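Local coordinates for single-stranded DNA-binding protein DdrB (Deinococcus radiodurans, PDB 4NOE) that binds single-stranded DNA and mediates the accurate annealing of DNA strands, probably as part of the cell's response to DNA damage, at residues 56-61 with 143-147; 62-68 with 78-82. All coordinates share one frame; numbering follows the deposited sequence.

Contact 1. Residues 56-61 with 143-147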
loop_
_atom_site.group_PDB
_atom_site.type_symbol
_atom_site.label_atom_id
_atom_site.label_comp_id
_atom_site.label_asym_id
_atom_site.label_seq_id
_atom_site.Cartn_x
_atom_site.Cartn_y
_atom_site.Cartn_z
ATOM N N ASN E 56 -21.546 -19.280 -28.346
ATOM C CA ASN E 56 -20.783 -20.494 -28.045
ATOM C C ASN E 56 -21.029 -21.083 -26.649
ATOM O O ASN E 56 -20.553 -22.179 -26.346
ATOM C CB ASN E 56 -19.283 -20.262 -28.258
ATOM C CG ASN E 56 -18.860 -20.463 -29.704
ATOM O OD1 ASN E 56 -18.488 -19.514 -30.388
ATOM N ND2 ASN E 56 -18.910 -21.709 -30.174
ATOM N N GLU E 57 -21.782 -20.370 -25.814
ATOM C CA GLU E 57 -21.910 -20.727 -24.399
ATOM C C GLU E 57 -22.660 -22.034 -24.152
ATOM O O GLU E 57 -22.224 -22.867 -23.357
ATOM C CB GLU E 57 -22.599 -19.590 -23.631
ATOM C CG GLU E 57 -22.407 -19.650 -22.122
ATOM C CD GLU E 57 -23.449 -20.509 -21.413
ATOM O OE1 GLU E 57 -24.548 -20.721 -21.974
ATOM O OE2 GLU E 57 -23.170 -20.965 -20.283
ATOM N N ALA E 58 -23.796 -22.205 -24.821
ATOM C CA ALA E 58 -24.674 -23.353 -24.578
ATOM C C ALA E 58 -23.981 -24.715 -24.726
ATOM O O ALA E 58 -24.288 -25.652 -23.989
ATOM C CB ALA E 58 -25.878 -23.280 -25.479
ATOM N N ASP E 59 -23.043 -24.819 -25.665
ATOM C CA ASP E 59 -22.425 -26.110 -25.977
ATOM C C ASP E 59 -20.909 -25.994 -26.043
ATOM O O ASP E 59 -20.236 -26.760 -26.748
ATOM C CB ASP E 59 -22.960 -26.636 -27.308
ATOM C CG ASP E 59 -22.625 -25.718 -28.458
ATOM O OD1 ASP E 59 -22.293 -24.545 -28.198
ATOM O OD2 ASP E 59 -22.687 -26.164 -29.619
ATOM N N PHE E 60 -20.371 -25.033 -25.302
ATOM C CA PHE E 60 -18.931 -24.843 -25.257
ATOM C C PHE E 60 -18.226 -26.108 -24.771
ATOM O O PHE E 60 -18.676 -26.761 -23.830
ATOM C CB PHE E 60 -18.596 -23.669 -24.338
ATOM C CG PHE E 60 -17.149 -23.322 -24.318
ATOM C CD1 PHE E 60 -16.576 -22.638 -25.372
ATOM C CD2 PHE E 60 -16.355 -23.681 -23.238
ATOM C CE1 PHE E 60 -15.229 -22.310 -25.350
ATOM C CE2 PHE E 60 -15.017 -23.369 -23.217
ATOM C CZ PHE E 60 -14.450 -22.682 -24.277
ATOM N N ASP E 61 -17.118 -26.458 -25.409
ATOM C CA ASP E 61 -16.354 -27.610 -24.954
ATOM C C ASP E 61 -15.354 -27.139 -23.908
ATOM O O ASP E 61 -14.285 -26.618 -24.238
ATOM C CB ASP E 61 -15.646 -28.287 -26.126
ATOM C CG ASP E 61 -15.037 -29.628 -25.748
ATOM O OD1 ASP E 61 -14.911 -29.926 -24.532
ATOM O OD2 ASP E 61 -14.673 -30.388 -26.675
ATOM N N ARG E 143 -15.632 -24.560 -33.990
ATOM C CA ARG E 143 -14.584 -25.408 -33.439
ATOM C C ARG E 143 -14.574 -25.368 -31.907
ATOM O O ARG E 143 -14.057 -26.283 -31.260
ATOM C CB ARG E 143 -13.221 -25.013 -34.012
ATOM C CG ARG E 143 -12.783 -23.623 -33.638
ATOM C CD ARG E 143 -11.527 -23.185 -34.395
ATOM N NE ARG E 143 -11.118 -21.850 -33.961
ATOM C CZ ARG E 143 -11.680 -20.724 -34.392
ATOM N NH1 ARG E 143 -12.671 -20.766 -35.279
ATOM N NH2 ARG E 143 -11.254 -19.554 -33.934
ATOM N N TYR E 144 -15.165 -24.324 -31.331
ATOM C CA TYR E 144 -15.176 -24.154 -29.871
ATOM C C TYR E 144 -16.186 -25.082 -29.215
ATOM O O TYR E 144 -16.172 -25.277 -27.996
ATOM C CB TYR E 144 -15.546 -22.720 -29.477
ATOM C CG TYR E 144 -14.480 -21.683 -29.706
ATOM C CD1 TYR E 144 -13.167 -22.049 -29.960
ATOM C CD2 TYR E 144 -14.789 -20.326 -29.661
ATOM C CE1 TYR E 144 -12.191 -21.093 -30.165
ATOM C CE2 TYR E 144 -13.820 -19.366 -29.858
ATOM C CZ TYR E 144 -12.523 -19.758 -30.112
ATOM O OH TYR E 144 -11.549 -18.814 -30.315
ATOM N N ALA E 145 -17.085 -25.631 -30.023
ATOM C CA ALA E 145 -18.197 -26.396 -29.481
ATOM C C ALA E 145 -17.809 -27.839 -29.202
ATOM O O ALA E 145 -16.815 -28.337 -29.734
ATOM C CB ALA E 145 -19.384 -26.337 -30.417
ATOM N N VAL E 146 -18.586 -28.489 -28.339
ATOM C CA VAL E 146 -18.505 -29.930 -28.148
ATOM C C VAL E 146 -18.805 -30.628 -29.482
ATOM O O VAL E 146 -19.749 -30.265 -30.181
ATOM C CB VAL E 146 -19.505 -30.405 -27.074
ATOM C CG1 VAL E 146 -19.515 -31.922 -26.982
ATOM C CG2 VAL E 146 -19.176 -29.778 -25.707
ATOM N N PRO E 147 -17.971 -31.605 -29.864
ATOM C CA PRO E 147 -18.189 -32.323 -31.126
ATOM C C PRO E 147 -19.251 -33.415 -30.992
ATOM O O PRO E 147 -19.618 -33.758 -29.865
ATOM C CB PRO E 147 -16.815 -32.942 -31.414
ATOM C CG PRO E 147 -16.206 -33.133 -30.071
ATOM C CD PRO E 147 -16.703 -31.987 -29.216
#

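Contact 2. Residues 62-68 with 78-82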
loop_
_atom_site.group_PDB
_atom_site.type_symbol
_atom_site.label_atom_id
_atom_site.label_comp_id
_atom_site.label_asym_id
_atom_site.label_seq_id
_atom_site.Cartn_x
_atom_site.Cartn_y
_atom_site.Cartn_z
ATOM N N TRP E 62 -15.708 -27.328 -22.643
ATOM C CA TRP E 62 -14.876 -26.845 -21.550
ATOM C C TRP E 62 -13.544 -27.577 -21.464
ATOM O O TRP E 62 -12.591 -27.063 -20.869
ATOM C CB TRP E 62 -15.640 -26.906 -20.219
ATOM C CG TRP E 62 -16.756 -25.871 -20.140
ATOM C CD1 TRP E 62 -18.077 -26.074 -20.406
ATOM C CD2 TRP E 62 -16.623 -24.479 -19.808
ATOM N NE1 TRP E 62 -18.778 -24.901 -20.245
ATOM C CE2 TRP E 62 -17.911 -23.907 -19.876
ATOM C CE3 TRP E 62 -15.543 -23.665 -19.445
ATOM C CZ2 TRP E 62 -18.155 -22.552 -19.592
ATOM C CZ3 TRP E 62 -15.780 -22.312 -19.169
ATOM C CH2 TRP E 62 -17.081 -21.773 -19.242
ATOM N N SER E 63 -13.457 -28.763 -22.068
ATOM C CA SER E 63 -12.191 -29.505 -22.049
ATOM C C SER E 63 -11.103 -28.767 -22.835
ATOM O O SER E 63 -9.905 -29.001 -22.625
ATOM C CB SER E 63 -12.366 -30.938 -22.584
ATOM O OG SER E 63 -12.473 -30.947 -24.001
ATOM N N LEU E 64 -11.512 -27.869 -23.728
ATOM C CA LEU E 64 -10.549 -27.038 -24.455
ATOM C C LEU E 64 -9.663 -26.258 -23.490
ATOM O O LEU E 64 -8.470 -26.083 -23.755
ATOM C CB LEU E 64 -11.250 -26.099 -25.447
ATOM C CG LEU E 64 -11.820 -26.788 -26.693
ATOM C CD1 LEU E 64 -12.774 -25.871 -27.467
ATOM C CD2 LEU E 64 -10.688 -27.265 -27.604
ATOM N N ILE E 65 -10.222 -25.821 -22.358
ATOM C CA ILE E 65 -9.399 -25.099 -21.377
ATOM C C ILE E 65 -9.164 -25.899 -20.104
ATOM O O ILE E 65 -8.885 -25.319 -19.043
ATOM C CB ILE E 65 -9.976 -23.717 -21.008
ATOM C CG1 ILE E 65 -11.322 -23.854 -20.293
ATOM C CG2 ILE E 65 -10.091 -22.832 -22.252
ATOM C CD1 ILE E 65 -11.893 -22.514 -19.770
ATOM N N GLY E 66 -9.281 -27.227 -20.208
ATOM C CA GLY E 66 -9.000 -28.111 -19.079
ATOM C C GLY E 66 -10.056 -28.070 -17.983
ATOM O O GLY E 66 -9.793 -28.441 -16.833
ATOM N N ALA E 67 -11.255 -27.623 -18.342
ATOM C CA ALA E 67 -12.339 -27.485 -17.385
ATOM C C ALA E 67 -13.420 -28.524 -17.667
ATOM O O ALA E 67 -13.406 -29.174 -18.723
ATOM C CB ALA E 67 -12.917 -26.075 -17.458
ATOM N N ARG E 68 -14.356 -28.662 -16.729
ATOM C CA ARG E 68 -15.485 -29.580 -16.871
ATOM C C ARG E 68 -16.713 -29.008 -16.156
ATOM O O ARG E 68 -16.583 -28.285 -15.157
ATOM C CB ARG E 68 -15.131 -30.957 -16.293
ATOM C CG ARG E 68 -14.787 -30.941 -14.797
ATOM C CD ARG E 68 -13.791 -32.047 -14.422
ATOM N NE ARG E 68 -13.256 -31.894 -13.064
ATOM C CZ ARG E 68 -13.767 -32.481 -11.983
ATOM N NH1 ARG E 68 -14.834 -33.266 -12.082
ATOM N NH2 ARG E 68 -13.212 -32.284 -10.793
ATOM N N LEU E 78 -22.183 -25.199 -12.405
ATOM C CA LEU E 78 -20.794 -24.822 -12.096
ATOM C C LEU E 78 -19.798 -25.313 -13.133
ATOM O O LEU E 78 -20.071 -26.255 -13.871
ATOM C CB LEU E 78 -20.372 -25.366 -10.737
ATOM C CG LEU E 78 -21.160 -24.909 -9.508
ATOM C CD1 LEU E 78 -20.760 -25.753 -8.308
ATOM C CD2 LEU E 78 -20.914 -23.435 -9.221
ATOM N N VAL E 79 -18.631 -24.671 -13.172
ATOM C CA VAL E 79 -17.526 -25.170 -13.962
ATOM C C VAL E 79 -16.304 -25.316 -13.070
ATOM O O VAL E 79 -15.977 -24.415 -12.290
ATOM C CB VAL E 79 -17.211 -24.245 -15.159
ATOM C CG1 VAL E 79 -15.832 -24.546 -15.717
ATOM C CG2 VAL E 79 -18.276 -24.395 -16.246
ATOM N N ILE E 80 -15.647 -26.466 -13.176
ATOM C CA ILE E 80 -14.488 -26.781 -12.359
ATOM C C ILE E 80 -13.248 -26.598 -13.210
ATOM O O ILE E 80 -13.107 -27.231 -14.257
ATOM C CB ILE E 80 -14.518 -28.241 -11.882
ATOM C CG1 ILE E 80 -15.872 -28.589 -11.248
ATOM C CG2 ILE E 80 -13.366 -28.508 -10.916
ATOM C CD1 ILE E 80 -16.231 -27.711 -10.066
ATOM N N HIS E 81 -12.343 -25.744 -12.753
ATOM C CA HIS E 81 -11.112 -25.476 -13.478
ATOM C C HIS E 81 -9.978 -25.325 -12.471
ATOM O O HIS E 81 -10.059 -24.478 -11.570
ATOM C CB HIS E 81 -11.285 -24.188 -14.293
ATOM C CG HIS E 81 -10.072 -23.789 -15.085
ATOM N ND1 HIS E 81 -9.140 -22.884 -14.620
ATOM C CD2 HIS E 81 -9.659 -24.154 -16.323
ATOM C CE1 HIS E 81 -8.205 -22.708 -15.540
ATOM N NE2 HIS E 81 -8.496 -23.460 -16.584
ATOM N N ARG E 82 -8.933 -26.143 -12.622
ATOM C CA ARG E 82 -7.811 -26.193 -11.671
ATOM C C ARG E 82 -8.235 -26.283 -10.210
ATOM O O ARG E 82 -7.664 -25.605 -9.351
ATOM C CB ARG E 82 -6.885 -24.988 -11.837
ATOM C CG ARG E 82 -6.128 -24.959 -13.135
ATOM C CD ARG E 82 -4.695 -25.394 -12.901
ATOM N NE ARG E 82 -4.244 -26.209 -14.015
ATOM C CZ ARG E 82 -3.538 -27.322 -13.899
ATOM N NH1 ARG E 82 -3.159 -27.767 -12.702
ATOM N NH2 ARG E 82 -3.200 -27.977 -14.991
HETATM O O HOH W 1 -8.527 -28.354 -14.656
#

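Contact 1. Residues 56-61 with 143-147
Asn56 lays its amide against the CB end of Tyr144, with ND2 3.6 Å from Tyr144 CB and the amide plane turned 62° from the phenol ring. The two side chains cross at roughly a right angle, and OD1 lies obliquely by the CD2 corner of the ring. An amide suits this buried place because ND2 can give a hydrogen bond to the Gln141 carbonyl while the flat group rests against Tyr144. Replacing Asn56 by an alanine would take away ND2, and the Gln141 carbonyl would probably lose this donor while a gap opened beside Tyr144 CB. At the other end of the ring the Tyr144 hydroxyl is hydrogen-bonded to Asp13 of the second subunit, tying the pair to the subunit interface.

Phe60 leaves its backbone pointing away from the tail, but with CG anti to the backbone N (chi1 -175°) the ring is carried back, Phe60 CD1 lying 3.7 Å from Tyr144 O and CE1 4.2 Å from Tyr144 CB. The ring joins an aromatic group with Phe52, Trp62 and Phe135. The backbones form a single beta bridge, Phe60 with Ala145, at the closing residue of a type I turn from Glu57 to Phe60. It joins the loop following strand 50-52 to the C-terminal tail through two nearly straight bonds: Val146 N to Asp59 O, 2.9 Å, and Asp61 N to Tyr144 O, 3.0 Å.

Nearer the surface, small Ala145 leaves room for the Asp59 carboxylate, whose OD2 comes within 3.4 Å of Ala145 CB and makes a salt bridge with Arg140. Asp61 crosses Val146 at about a right angle, Val146 CG2 lying 3.9 Å from Asp61 CB, while Asp61 OD2 passes Pro147 CD at 3.6 Å and makes a salt bridge with Arg33.

Contact 2. Residues 62-68 with 78-82
Val79 presses CG2 onto the face of the Trp62 indole, 3.8 Å from the centroid of the six-membered ring and 16° off its normal, a CH-pi contact. Its other methyl, CG1, anti to the backbone N (chi1 163°), is directed to Ala67 CB at 3.7 Å. A branched residue suits this spot because each methyl has its own partner, and a side chain as short as alanine lets the loop come close to the strand. Trp62 also meets Phe60, Tyr107 and Phe135, so this is the tight, buried part of the contact. Beside it, the edge of the His81 ring faces Ile65 O, which lies in the ring plane 3.1 Å from His81 CD2.

The loop then turns through Gly66, whose positive phi favours glycine, and enters strand 68-71. Here Arg68 and Ile80 form an antiparallel hydrogen-bonded pair of the mixed sheet, with Ile80 N bonded to Arg68 O at 2.8 Å and Arg68 N to Ile80 O at 3.1 Å.

The looser side begins with these two side chains. Exposed Arg68 stretches its chain from CG to NE across Ile80 and lays one face of its guanidinium over Ile80 CB, with Arg68 NH2 3.8 Å from Ile80 CG2. Farther along, a water lies between Gly66 O and Arg82 N, though its distance to Gly66 O is too short to be taken at face value. Apolar packing thus fixes the inner face; the backbone of Arg68 is fixed by two hydrogen bonds, while within this contact its side chain meets Ile80 by van der Waals packing, so its charged end is probably the more mobile part.

Both contacts draw on the long loop between strands 50-52 and 68-71, but hold it to different partners. Contact 1 fastens its first half to the C-terminal tail near helix 28-37 and the second subunit; contact 2 joins its second half to strand 77-81, nearer the centre of the chain. Each is largely buried with some exposed residues. Around contact 1 carboxylates pair with arginines, whereas contact 2 relies on a tryptophan-valine core and regular antiparallel pairing. Phe60 and Trp62, edge-to-face, connect the two cores, and Leu64 CD1 packs 3.5 Å from Tyr144 O. Contact 2 also lies nearer the bound nucleic acid, its nearest atom being about 7 Å away.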